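Local atomic coordinates of mandelate racemase/muconate lactonizing enzyme/Enolase superfamily (PDB entry 2HZG), a protein that is a member of the enolase superfamily, with an enolase-type N-terminal domain and a TIM-barrel-like C-terminal domain that holds a sodium ion in this structure. Residues A[300-304]-A[315-319]; A[254-259]-A[279-283]; A[131-136]-A[351-356]; A[263-267]-A[293-299]; A[308-313]-A[341-347]. All blocks are in the same frame, centred on the assembly; numbering follows the deposited sequence.

All five contacts involve the barrel of the enolase-type C-terminal domain and trace part of its circuit of alternating strands and helices. Nested within interaction 3, which joins the start of strand 135-141 to residues 351-356, interactions 2 and 4 come before interactions 1 and 5 and cross each other along the chain. Interaction 1, on strand 300-303, shares helix 309-316 with interaction 5, which it also crosses. Interactions 1 and 2 have centres about 12 Å apart and meet where His304 packs on Glu254 beside the sodium ion. Interactions 3, 4 and 5 join outer parts of the barrel and its loops farther from that site; the centres of 4 and 5 are about 28 Å apart.

Interaction 1: A[300-304]-A[315-319]; sequences TYVNH and SLQPF
Tyr301 and Phe319 pack together where a barrel strand of the enolase-type C-terminal domain, 300-303, faces the last part of helix 309-316 and the turn after it: one beta-alpha unit folded back on itself. Their rings meet obliquely, with planes 48° apart, and the closest touch brings Tyr301 CD2 to 3.5 Å from Phe319 CG. Tyr301 turns its CG away from its own backbone N (chi1 -178°), which carries the ring across to the turn and sets OH 3.5 Å from Pro318 CB. The far rim of the phenyl group reaches the next strand residue turned toward the helix, with Phe319 CZ 3.7 Å from Asn303 OD1; the amide and ring planes differ by only 24°. On the helix side, Asn303 CB sits 3.7 Å from Ser315 CB, and Leu316 CD2 runs beside the amide.

No direct hydrogen bond joins the two segments, so water supplies the polar link. One water accepts from Tyr301 OH and donates to Ser315 O, while a second connects His304 O with Ser315 OG. Beyond this shell, Asn303 OD1 is held by Glu329 N of strand 327-331 and ND2 pairs with Thr305 OG1, fixing the amide. Ser315 OG also binds Cys278 N, and His304 ND1 binds Asp277. The first water lies 2.6 Å from Tyr301 OH and 2.7 Å from Ser315 O.

Interaction 2: A[254-259]-A[279-283]; sequences EAAHNF and GRIGG. With NA (sodium ion), chain C.
The Arg280 guanidinium meets Glu254 at its edge: the carbonyl of Glu254 lies in the guanidinium plane, while the carboxylate of the same residue is turned 32° against it. A single nitrogen does both jobs. Arg280 NH1 donates to Glu254 O at 2.9 Å in a nearly straight bond, although it comes from above the carbonyl plane and not along a lone pair. It also forms a salt bridge with Glu254 OE1 at 3.1 Å, on the anti side of that oxygen. Arginine and glutamate thus lie side by side and point the same way, the arginine chain extended from CG to NE.

This double grip leaves the other carboxylate oxygen to the metal, with Glu254 OE2 2.2 Å from the sodium ion. The site belongs to the enolase-type barrel, where Asp199 and Glu227 complete the protein ligands and three waters also bind the ion. One of those waters donates to Glu254 OE1, so this oxygen, which does not itself bind the ion, takes both a metal-bound water and the arginine. Arg280 NH2 has a long, weak ion pair with Asp95 of the second subunit.

Further along, the contact turns apolar and backbone-based. Ile281 CD1 rests 4.0 Å from Ala256 CB and 3.6 Å from Asn258 O. His257 CA makes a CA-H...O contact with Arg280 O at 3.4 Å. Asn258 N-caps helix 259-268, its OD1 accepting from Met261 N.

Interaction 3: A[131-136]-A[351-356]; sequences SHGKRP and EGLIRA
Ser131 opens the contact by donating through OG to Ala356 O at 2.7 Å, on a lone pair of that carbonyl. Here the chain leading into strand 135-141 of the enolase-type barrel pairs with a loop that follows helix 336-340, making a single antiparallel bridge. Ser131 O also accepts from Arg355 NH1 at 2.9 Å, with the oxygen lying somewhat out of the guanidinium plane. A water ties together Ser131 OG, His132 O and Ala356 N.

Gly133 lies against one face of the Arg355 guanidinium. The bend at chi3 (66°) folds that group back over the peptide, and a salt bridge from NH2 to Asp349 holds its other end. Lys134 forms the hydrogen-bonded pair with Ile354: Lys134 N reaches Ile354 O at 2.7 Å, and Ile354 N returns to Lys134 O at 2.9 Å. The lysine side chain leads away, its NZ binding Phe319 O and Asp325 O.

Arg135, bent at chi2 and chi3, curls back so that Leu353 CD2 lies over one guanidinium face, 3.5 Å from Arg135 CZ. Its outer end is pinned by Arg135 NH1 donating to Glu351 O at 2.9 Å, and a water in the guanidinium plane accepts from the same NH1 and donates to Gly352 O. Pro136 CB packs 4.2 Å from Ile354 CD1.

Interaction 4: A[263-267]-A[293-299]; sequences QHLMD and AAQARGI
Met266 and Asp267 meet Ala294, Arg297 and Ile299 in a helix-helix contact on the outside of the barrel, apolar beneath and charged toward the surface. The two helical segments run almost parallel, their axes 13° apart and 10.9 Å from each other at closest approach.

Met266 fills the gap between them. Its side chain bends at chi3 (-76°), which brings CE to 4.0 Å from Ala293 CB while SD lies 3.9 Å from Ala294 CB. Ile299, just past the second helix, closes this layer from below: its CD1 presses on Met266 CB at 3.5 Å, tighter than usual for two carbons. Helices 259-268 and 284-297 belong to successive beta-alpha units of the enolase-type barrel, and strand 273-276 runs between them in sequence; its Ile274 lies under Met266, Ala294 and Ile299 alike.

Above the methionine, Arg297 reaches across at about a right angle to Asp267. The grip is side-on and two-pronged: Arg297 NE donates to Asp267 OD1 at 2.8 Å, and Arg297 NH1 to Asp267 OD2 at 2.9 Å. Both oxygens are met on their syn sides, and the carboxylate and guanidinium planes lie 28° apart, nearly coplanar. The third nitrogen turns back to its own helix, where Arg297 NH2 donates to Ala293 O at 3.0 Å. That carbonyl also takes the backbone N of Arg297, from the opposite face of its plane. With all three guanidinium nitrogens donating, NE and NH1 to Asp267 and NH2 to Ala293 O, rotation of the group is limited. The amide of Gln263 stands nearby, its OE1 3.3 Å from Arg297 NH1. Gly298 ends the helix in a Schellman motif and turns the chain toward Ile299.

Interaction 5: A[308-313]-A[341-347]; sequences SHLALS and ITGDHIR
His309 and Ile346 share the one direct hydrogen bond across this contact: Ile346 N donates to His309 ND1 at 2.8 Å, almost in the ring plane. A water adds a second polar link, accepting from His309 N and donating to Thr342 OG1. That hydroxyl in turn donates to Asp344 O at 2.7 Å, which braces the turn of residues 342-344.

An aromatic pair and a leucine methyl cover the two faces of the His309 imidazole. The edge of His345 points at one face of His309 in a T-shaped pair, with centroids 5.1 Å apart and planes at 85°. Leu312 CD2 lies over the centre of the opposite face. The far end of His345 is held by Leu339 O at NE2.

Helix 309-316 follows barrel strand 300-303 in the enolase-type C-terminal domain, and Ser308 is its N-cap, OG accepting from Ala311 N in a nearly straight bond. Ser308 OG also bonds Glu43, of strand 38-44 in the antiparallel sheet, tying the helix start to it.

Apolar packing completes the contact. Ile346 CD1 rests 3.8 Å from Leu312 CG, while Thr342 CG2 approaches Leu310 CB at 3.7 Å. Ile341 CG2 lies 3.9 Å from Ser308 CB, and Ile341 also touches Ala28 and Leu30 of strand 27-35.

Interaction 1: A[300-304]-A[315-319]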
# COMPACT_ATOMS: atom_id res chain seq x y z
N THR A 300 13.81 20.35 -1.73
CA THR A 300 14.98 19.53 -2.00
C THR A 300 14.62 18.05 -2.13
O THR A 300 13.98 17.47 -1.25
CB THR A 300 16.05 19.70 -0.92
OG1 THR A 300 16.38 21.09 -0.78
CG2 THR A 300 17.35 18.89 -1.29
N TYR A 301 15.05 17.45 -3.24
CA TYR A 301 14.88 16.03 -3.50
C TYR A 301 16.17 15.29 -3.12
O TYR A 301 17.27 15.75 -3.41
CB TYR A 301 14.55 15.83 -4.98
CG TYR A 301 14.30 14.41 -5.40
CD1 TYR A 301 13.00 13.96 -5.68
CD2 TYR A 301 15.38 13.52 -5.59
CE1 TYR A 301 12.78 12.64 -6.09
CE2 TYR A 301 15.16 12.20 -6.00
CZ TYR A 301 13.86 11.77 -6.24
OH TYR A 301 13.66 10.49 -6.65
N VAL A 302 16.02 14.14 -2.46
CA VAL A 302 17.15 13.30 -2.09
C VAL A 302 16.73 11.88 -2.38
O VAL A 302 15.55 11.54 -2.24
CB VAL A 302 17.56 13.42 -0.57
CG1 VAL A 302 18.99 12.90 -0.34
CG2 VAL A 302 17.44 14.87 -0.02
N ASN A 303 17.67 11.05 -2.80
CA ASN A 303 17.41 9.62 -2.83
C ASN A 303 17.26 9.05 -1.42
O ASN A 303 17.87 9.57 -0.46
CB ASN A 303 18.53 8.87 -3.56
CG ASN A 303 19.86 9.00 -2.84
OD1 ASN A 303 20.28 10.10 -2.49
ND2 ASN A 303 20.52 7.89 -2.61
N HIS A 304 16.43 8.01 -1.29
CA HIS A 304 16.55 7.09 -0.18
C HIS A 304 17.24 5.84 -0.70
O HIS A 304 16.72 5.16 -1.59
CB HIS A 304 15.20 6.69 0.44
CG HIS A 304 15.33 5.57 1.42
ND1 HIS A 304 15.20 4.25 1.06
CD2 HIS A 304 15.66 5.58 2.73
CE1 HIS A 304 15.43 3.48 2.12
NE2 HIS A 304 15.70 4.27 3.15
N SER A 315 18.43 5.17 -7.69
CA SER A 315 17.81 6.25 -6.93
C SER A 315 18.51 7.60 -7.13
O SER A 315 17.96 8.63 -6.76
CB SER A 315 17.64 5.88 -5.46
OG SER A 315 16.56 4.92 -5.27
N LEU A 316 19.70 7.60 -7.74
CA LEU A 316 20.36 8.85 -8.15
C LEU A 316 19.82 9.34 -9.50
O LEU A 316 19.78 10.54 -9.74
CB LEU A 316 21.87 8.66 -8.24
CG LEU A 316 22.63 8.41 -6.93
CD1 LEU A 316 24.13 8.23 -7.16
CD2 LEU A 316 22.38 9.56 -6.00
N GLN A 317 19.42 8.41 -10.37
CA GLN A 317 18.95 8.78 -11.72
C GLN A 317 17.91 9.92 -11.71
O GLN A 317 18.07 10.88 -12.46
CB GLN A 317 18.39 7.58 -12.50
CG GLN A 317 19.30 6.34 -12.61
CD GLN A 317 20.57 6.58 -13.42
OE1 GLN A 317 20.62 7.46 -14.30
NE2 GLN A 317 21.61 5.83 -13.10
N PRO A 318 16.87 9.85 -10.86
CA PRO A 318 15.80 10.87 -10.96
C PRO A 318 16.18 12.31 -10.62
O PRO A 318 15.39 13.22 -10.88
CB PRO A 318 14.75 10.36 -9.96
CG PRO A 318 15.08 8.89 -9.79
CD PRO A 318 16.55 8.88 -9.80
N PHE A 319 17.34 12.52 -10.01
CA PHE A 319 17.78 13.89 -9.74
C PHE A 319 19.20 14.16 -10.24
O PHE A 319 19.82 15.14 -9.83
CB PHE A 319 17.54 14.32 -8.26
CG PHE A 319 18.48 13.71 -7.20
CD1 PHE A 319 19.23 14.55 -6.36
CD2 PHE A 319 18.53 12.32 -6.98
CE1 PHE A 319 20.03 14.03 -5.35
CE2 PHE A 319 19.35 11.79 -5.99
CZ PHE A 319 20.11 12.65 -5.16
O HOH W 1 15.43 8.73 -5.92
O HOH W 2 17.46 3.25 -3.30

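Interaction 2: A[254-259]-A[279-283]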
# COMPACT_ATOMS: atom_id res chain seq x y z
N GLU A 254 10.35 8.10 1.90
CA GLU A 254 10.91 6.81 1.49
C GLU A 254 9.87 5.69 1.44
O GLU A 254 10.06 4.68 0.75
CB GLU A 254 12.04 6.41 2.42
CG GLU A 254 11.53 5.81 3.72
CD GLU A 254 12.68 5.36 4.56
OE1 GLU A 254 12.82 4.14 4.76
OE2 GLU A 254 13.45 6.23 4.99
N ALA A 255 8.80 5.85 2.19
CA ALA A 255 7.73 4.84 2.18
C ALA A 255 6.74 5.03 1.03
O ALA A 255 5.84 4.19 0.85
CB ALA A 255 7.00 4.80 3.53
N ALA A 256 6.89 6.10 0.24
CA ALA A 256 5.97 6.31 -0.91
C ALA A 256 6.08 5.14 -1.89
O ALA A 256 7.18 4.81 -2.38
CB ALA A 256 6.27 7.63 -1.63
N HIS A 257 4.96 4.48 -2.16
CA HIS A 257 4.94 3.41 -3.17
C HIS A 257 4.15 3.90 -4.39
O HIS A 257 3.87 3.14 -5.29
CB HIS A 257 4.37 2.09 -2.61
CG HIS A 257 2.99 2.22 -2.04
ND1 HIS A 257 2.74 2.31 -0.69
CD2 HIS A 257 1.78 2.26 -2.65
CE1 HIS A 257 1.43 2.41 -0.49
NE2 HIS A 257 0.83 2.37 -1.66
N ASN A 258 3.79 5.18 -4.40
CA ASN A 258 3.32 5.83 -5.61
C ASN A 258 3.65 7.30 -5.56
O ASN A 258 4.07 7.82 -4.53
CB ASN A 258 1.82 5.56 -5.87
CG ASN A 258 0.93 5.94 -4.68
OD1 ASN A 258 0.90 7.10 -4.28
ND2 ASN A 258 0.22 4.97 -4.13
N PHE A 259 3.45 7.97 -6.69
CA PHE A 259 3.70 9.40 -6.81
C PHE A 259 2.90 10.24 -5.80
O PHE A 259 3.44 11.16 -5.21
CB PHE A 259 3.43 9.89 -8.24
CG PHE A 259 3.36 11.39 -8.37
CD1 PHE A 259 4.52 12.15 -8.43
CD2 PHE A 259 2.13 12.05 -8.41
CE1 PHE A 259 4.47 13.52 -8.54
CE2 PHE A 259 2.06 13.43 -8.50
CZ PHE A 259 3.23 14.18 -8.57
N GLY A 279 13.32 1.78 -5.66
CA GLY A 279 12.96 0.38 -5.40
C GLY A 279 11.60 0.16 -4.74
O GLY A 279 11.20 -0.99 -4.52
N ARG A 280 10.88 1.24 -4.42
CA ARG A 280 9.56 1.16 -3.76
C ARG A 280 8.46 1.89 -4.51
O ARG A 280 7.30 1.43 -4.54
CB ARG A 280 9.63 1.76 -2.34
CG ARG A 280 10.49 1.00 -1.39
CD ARG A 280 10.43 1.67 -0.04
NE ARG A 280 11.20 0.93 0.95
CZ ARG A 280 11.68 1.44 2.08
NH1 ARG A 280 11.47 2.72 2.38
NH2 ARG A 280 12.37 0.67 2.90
N ILE A 281 8.82 3.02 -5.10
CA ILE A 281 7.84 3.92 -5.70
C ILE A 281 7.36 3.51 -7.11
O ILE A 281 6.46 4.17 -7.67
CB ILE A 281 8.34 5.39 -5.71
CG1 ILE A 281 7.16 6.37 -5.71
CG2 ILE A 281 9.35 5.65 -6.88
CD1 ILE A 281 7.55 7.81 -5.45
N GLY A 282 7.92 2.45 -7.68
CA GLY A 282 7.58 2.05 -9.04
C GLY A 282 8.68 2.32 -10.06
O GLY A 282 8.45 2.27 -11.26
N GLY A 283 9.89 2.62 -9.57
CA GLY A 283 11.05 2.81 -10.43
C GLY A 283 11.36 4.26 -10.73
O GLY A 283 11.00 5.16 -9.97
NA NA C . 15.18 6.41 6.29
O HOH W 3 12.09 1.29 6.09
O HOH W 4 15.03 3.96 6.13
O HOH W 5 13.03 5.95 8.09
O HOH W 6 17.53 5.92 5.37

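Interaction 3: A[131-136]-A[351-356]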
# COMPACT_ATOMS: atom_id res chain seq x y z
N SER A 131 24.71 14.50 -15.66
CA SER A 131 24.69 13.88 -14.34
C SER A 131 25.67 14.61 -13.42
O SER A 131 26.90 14.51 -13.56
CB SER A 131 25.04 12.40 -14.42
OG SER A 131 25.11 11.82 -13.14
N HIS A 132 25.11 15.36 -12.48
CA HIS A 132 25.89 16.24 -11.61
C HIS A 132 26.36 15.54 -10.34
O HIS A 132 25.70 14.62 -9.84
CB HIS A 132 25.05 17.47 -11.26
CG HIS A 132 24.68 18.31 -12.45
ND1 HIS A 132 25.61 19.06 -13.14
CD2 HIS A 132 23.49 18.52 -13.05
CE1 HIS A 132 25.00 19.69 -14.14
NE2 HIS A 132 23.72 19.39 -14.10
N GLY A 133 27.50 16.00 -9.82
CA GLY A 133 28.07 15.47 -8.60
C GLY A 133 27.20 15.70 -7.38
O GLY A 133 26.63 16.79 -7.19
N LYS A 134 27.05 14.65 -6.59
CA LYS A 134 26.31 14.72 -5.34
C LYS A 134 27.26 14.47 -4.19
O LYS A 134 28.16 13.64 -4.29
CB LYS A 134 25.19 13.68 -5.30
CG LYS A 134 24.32 13.63 -6.56
CD LYS A 134 23.43 14.86 -6.66
CE LYS A 134 22.54 14.78 -7.88
NZ LYS A 134 21.99 16.12 -8.15
N ARG A 135 27.03 15.17 -3.10
CA ARG A 135 27.85 15.04 -1.91
C ARG A 135 27.20 13.99 -0.99
O ARG A 135 26.13 14.23 -0.43
CB ARG A 135 27.97 16.42 -1.23
CG ARG A 135 28.71 16.42 0.10
CD ARG A 135 30.22 16.25 -0.09
NE ARG A 135 30.78 17.29 -0.95
CZ ARG A 135 32.04 17.30 -1.40
NH1 ARG A 135 32.88 16.33 -1.07
NH2 ARG A 135 32.45 18.29 -2.18
N PRO A 136 27.86 12.81 -0.85
CA PRO A 136 27.25 11.68 -0.14
C PRO A 136 27.30 11.87 1.38
O PRO A 136 28.34 12.26 1.94
CB PRO A 136 28.13 10.48 -0.56
CG PRO A 136 29.50 11.11 -0.83
CD PRO A 136 29.21 12.50 -1.36
N GLU A 351 36.93 15.38 -6.07
CA GLU A 351 36.28 16.32 -5.18
C GLU A 351 35.41 15.63 -4.12
O GLU A 351 34.83 16.29 -3.27
CB GLU A 351 35.47 17.31 -6.01
CG GLU A 351 36.34 18.34 -6.82
CD GLU A 351 37.08 17.74 -8.04
OE1 GLU A 351 36.47 17.00 -8.85
OE2 GLU A 351 38.30 18.02 -8.19
N GLY A 352 35.35 14.30 -4.16
CA GLY A 352 34.55 13.52 -3.20
C GLY A 352 33.08 13.37 -3.57
O GLY A 352 32.27 12.92 -2.76
N LEU A 353 32.74 13.75 -4.80
CA LEU A 353 31.36 13.70 -5.26
C LEU A 353 31.07 12.40 -6.02
O LEU A 353 31.95 11.86 -6.74
CB LEU A 353 31.06 14.91 -6.16
CG LEU A 353 31.25 16.31 -5.59
CD1 LEU A 353 30.90 17.33 -6.65
CD2 LEU A 353 30.40 16.52 -4.35
N ILE A 354 29.85 11.90 -5.87
CA ILE A 354 29.43 10.74 -6.65
C ILE A 354 28.26 11.11 -7.55
O ILE A 354 27.62 12.14 -7.37
CB ILE A 354 29.04 9.52 -5.75
CG1 ILE A 354 27.86 9.87 -4.81
CG2 ILE A 354 30.29 8.94 -5.01
CD1 ILE A 354 27.18 8.58 -4.20
N ARG A 355 27.95 10.27 -8.52
CA ARG A 355 26.91 10.64 -9.47
C ARG A 355 26.27 9.42 -10.08
O ARG A 355 26.85 8.32 -10.05
CB ARG A 355 27.45 11.61 -10.53
CG ARG A 355 28.41 11.01 -11.56
CD ARG A 355 29.11 12.12 -12.33
NE ARG A 355 29.99 12.87 -11.43
CZ ARG A 355 30.17 14.19 -11.46
NH1 ARG A 355 29.52 14.92 -12.36
NH2 ARG A 355 31.00 14.76 -10.59
N ALA A 356 25.06 9.61 -10.58
CA ALA A 356 24.41 8.64 -11.43
C ALA A 356 25.41 8.33 -12.56
O ALA A 356 25.87 9.25 -13.26
CB ALA A 356 23.11 9.20 -11.99
O HOH W 7 24.09 12.58 -10.61
O HOH W 8 32.48 13.77 -0.01

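Interaction 4: A[263-267]-A[293-299]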
# COMPACT_ATOMS: atom_id res chain seq x y z
N GLN A 263 3.74 13.40 -3.36
CA GLN A 263 3.14 14.72 -3.57
C GLN A 263 2.34 15.22 -2.36
O GLN A 263 2.42 16.40 -2.01
CB GLN A 263 2.24 14.77 -4.80
CG GLN A 263 1.91 16.20 -5.18
CD GLN A 263 0.91 16.29 -6.31
OE1 GLN A 263 1.23 16.82 -7.37
NE2 GLN A 263 -0.28 15.77 -6.10
N HIS A 264 1.58 14.32 -1.75
CA HIS A 264 0.80 14.68 -0.56
C HIS A 264 1.67 15.06 0.63
O HIS A 264 1.35 16.00 1.36
CB HIS A 264 -0.16 13.55 -0.17
CG HIS A 264 -1.22 13.29 -1.19
ND1 HIS A 264 -1.95 12.12 -1.22
CD2 HIS A 264 -1.67 14.04 -2.22
CE1 HIS A 264 -2.81 12.17 -2.22
NE2 HIS A 264 -2.65 13.32 -2.85
N LEU A 265 2.76 14.32 0.83
CA LEU A 265 3.72 14.68 1.87
C LEU A 265 4.29 16.07 1.63
O LEU A 265 4.38 16.86 2.58
CB LEU A 265 4.86 13.63 1.97
CG LEU A 265 5.81 13.80 3.16
CD1 LEU A 265 5.11 13.64 4.52
CD2 LEU A 265 6.93 12.77 3.00
N MET A 266 4.66 16.39 0.39
CA MET A 266 5.12 17.76 0.09
C MET A 266 4.04 18.81 0.30
O MET A 266 4.29 19.86 0.90
CB MET A 266 5.69 17.89 -1.31
CG MET A 266 6.93 17.03 -1.52
SD MET A 266 7.67 17.28 -3.14
CE MET A 266 6.55 16.36 -4.18
N ASP A 267 2.83 18.52 -0.18
CA ASP A 267 1.75 19.50 -0.12
C ASP A 267 1.07 19.66 1.24
O ASP A 267 0.67 20.76 1.56
CB ASP A 267 0.72 19.25 -1.23
CG ASP A 267 1.26 19.62 -2.60
OD1 ASP A 267 2.23 20.39 -2.68
OD2 ASP A 267 0.74 19.09 -3.59
N ALA A 293 8.02 17.54 -9.54
CA ALA A 293 7.06 18.16 -8.62
C ALA A 293 7.77 18.87 -7.46
O ALA A 293 7.36 19.94 -7.05
CB ALA A 293 6.03 17.12 -8.12
N ALA A 294 8.86 18.28 -6.97
CA ALA A 294 9.68 18.92 -5.94
C ALA A 294 10.31 20.22 -6.47
O ALA A 294 10.29 21.25 -5.80
CB ALA A 294 10.75 17.93 -5.42
N GLN A 295 10.87 20.16 -7.68
CA GLN A 295 11.40 21.36 -8.35
C GLN A 295 10.36 22.47 -8.45
O GLN A 295 10.65 23.62 -8.11
CB GLN A 295 11.90 21.02 -9.76
CG GLN A 295 13.24 20.28 -9.79
CD GLN A 295 14.40 21.19 -9.45
OE1 GLN A 295 14.86 21.95 -10.29
NE2 GLN A 295 14.87 21.12 -8.21
N ALA A 296 9.14 22.13 -8.89
CA ALA A 296 8.06 23.12 -8.97
C ALA A 296 7.76 23.78 -7.60
O ALA A 296 7.38 24.96 -7.55
CB ALA A 296 6.82 22.49 -9.52
N ARG A 297 7.97 23.01 -6.52
CA ARG A 297 7.71 23.45 -5.15
C ARG A 297 8.91 24.03 -4.42
O ARG A 297 8.77 24.55 -3.32
CB ARG A 297 7.19 22.27 -4.33
CG ARG A 297 5.75 21.94 -4.59
CD ARG A 297 5.52 20.44 -4.43
NE ARG A 297 4.12 20.10 -4.69
CZ ARG A 297 3.59 19.89 -5.89
NH1 ARG A 297 2.30 19.62 -5.98
NH2 ARG A 297 4.33 19.96 -6.99
N GLY A 298 10.11 23.89 -4.99
CA GLY A 298 11.31 24.38 -4.34
C GLY A 298 11.67 23.53 -3.13
O GLY A 298 12.30 24.01 -2.19
N ILE A 299 11.25 22.27 -3.16
CA ILE A 299 11.60 21.29 -2.13
C ILE A 299 12.80 20.46 -2.59
O ILE A 299 12.82 19.94 -3.69
CB ILE A 299 10.37 20.39 -1.76
CG1 ILE A 299 9.25 21.27 -1.16
CG2 ILE A 299 10.78 19.25 -0.78
CD1 ILE A 299 7.90 20.58 -1.01

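Interaction 5: A[308-313]-A[341-347]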
# COMPACT_ATOMS: atom_id res chain seq x y z
N SER A 308 22.31 -1.84 -2.09
CA SER A 308 23.40 -2.04 -3.07
C SER A 308 23.70 -0.78 -3.91
O SER A 308 22.96 0.19 -3.90
CB SER A 308 23.05 -3.18 -4.03
OG SER A 308 22.07 -2.74 -4.97
N HIS A 309 24.79 -0.81 -4.67
CA HIS A 309 25.02 0.30 -5.60
C HIS A 309 24.12 0.24 -6.82
O HIS A 309 23.95 1.25 -7.47
CB HIS A 309 26.49 0.41 -6.00
CG HIS A 309 27.34 1.04 -4.94
ND1 HIS A 309 28.42 1.84 -5.22
CD2 HIS A 309 27.24 1.01 -3.59
CE1 HIS A 309 28.96 2.27 -4.09
NE2 HIS A 309 28.27 1.78 -3.09
N LEU A 310 23.53 -0.91 -7.12
CA LEU A 310 22.50 -0.95 -8.17
C LEU A 310 21.29 -0.08 -7.77
O LEU A 310 20.81 0.73 -8.55
CB LEU A 310 22.07 -2.38 -8.49
CG LEU A 310 21.00 -2.55 -9.59
CD1 LEU A 310 21.53 -2.07 -10.96
CD2 LEU A 310 20.48 -4.00 -9.63
N ALA A 311 20.83 -0.26 -6.53
CA ALA A 311 19.79 0.58 -5.92
C ALA A 311 20.23 2.04 -5.84
O ALA A 311 19.45 2.94 -6.15
CB ALA A 311 19.42 0.05 -4.51
N LEU A 312 21.49 2.27 -5.44
CA LEU A 312 22.03 3.63 -5.37
C LEU A 312 21.98 4.32 -6.73
O LEU A 312 21.48 5.42 -6.85
CB LEU A 312 23.47 3.66 -4.83
CG LEU A 312 24.18 5.03 -4.72
CD1 LEU A 312 23.38 6.08 -3.88
CD2 LEU A 312 25.60 4.81 -4.15
N SER A 313 22.52 3.64 -7.75
CA SER A 313 22.52 4.18 -9.08
C SER A 313 21.10 4.54 -9.49
O SER A 313 20.85 5.64 -9.97
CB SER A 313 23.12 3.18 -10.07
OG SER A 313 22.75 3.59 -11.38
N ILE A 341 26.45 -7.44 -4.64
CA ILE A 341 25.43 -7.47 -5.71
C ILE A 341 25.95 -6.89 -7.03
O ILE A 341 25.61 -7.38 -8.11
CB ILE A 341 24.08 -6.79 -5.27
CG1 ILE A 341 23.19 -7.82 -4.53
CG2 ILE A 341 23.32 -6.19 -6.49
CD1 ILE A 341 21.94 -7.16 -3.77
N THR A 342 26.73 -5.82 -6.97
CA THR A 342 27.34 -5.30 -8.18
C THR A 342 28.84 -5.62 -8.22
O THR A 342 29.52 -5.63 -7.16
CB THR A 342 27.12 -3.79 -8.36
OG1 THR A 342 27.65 -3.09 -7.22
CG2 THR A 342 25.64 -3.46 -8.53
N GLY A 343 29.35 -5.90 -9.42
CA GLY A 343 30.76 -6.23 -9.60
C GLY A 343 31.63 -4.99 -9.54
O GLY A 343 32.71 -5.01 -8.96
N ASP A 344 31.13 -3.91 -10.13
CA ASP A 344 31.70 -2.58 -9.96
C ASP A 344 30.82 -1.73 -9.03
O ASP A 344 29.70 -2.14 -8.66
CB ASP A 344 31.96 -1.89 -11.31
CG ASP A 344 30.77 -2.00 -12.29
OD1 ASP A 344 29.72 -2.61 -11.96
OD2 ASP A 344 30.91 -1.46 -13.42
N HIS A 345 31.34 -0.57 -8.63
CA HIS A 345 30.66 0.27 -7.65
C HIS A 345 30.75 1.72 -8.05
O HIS A 345 31.57 2.08 -8.90
CB HIS A 345 31.27 0.06 -6.26
CG HIS A 345 31.05 -1.32 -5.72
ND1 HIS A 345 31.95 -2.35 -5.93
CD2 HIS A 345 30.02 -1.86 -5.03
CE1 HIS A 345 31.49 -3.45 -5.35
NE2 HIS A 345 30.31 -3.18 -4.81
N ILE A 346 29.91 2.55 -7.45
CA ILE A 346 29.98 3.98 -7.68
C ILE A 346 31.10 4.55 -6.79
O ILE A 346 31.06 4.44 -5.56
CB ILE A 346 28.63 4.71 -7.37
CG1 ILE A 346 27.51 4.17 -8.29
CG2 ILE A 346 28.83 6.23 -7.52
CD1 ILE A 346 26.11 4.72 -8.01
N ARG A 347 32.07 5.19 -7.44
CA ARG A 347 33.24 5.71 -6.74
C ARG A 347 33.29 7.24 -6.79
O ARG A 347 32.86 7.85 -7.77
CB ARG A 347 34.53 5.09 -7.30
CG ARG A 347 34.54 3.56 -7.28
CD ARG A 347 34.88 2.97 -5.90
NE ARG A 347 33.76 2.61 -5.03
CZ ARG A 347 33.76 1.52 -4.24
NH1 ARG A 347 34.80 0.70 -4.28
NH2 ARG A 347 32.73 1.24 -3.44
O HOH W 9 26.66 -2.86 -4.63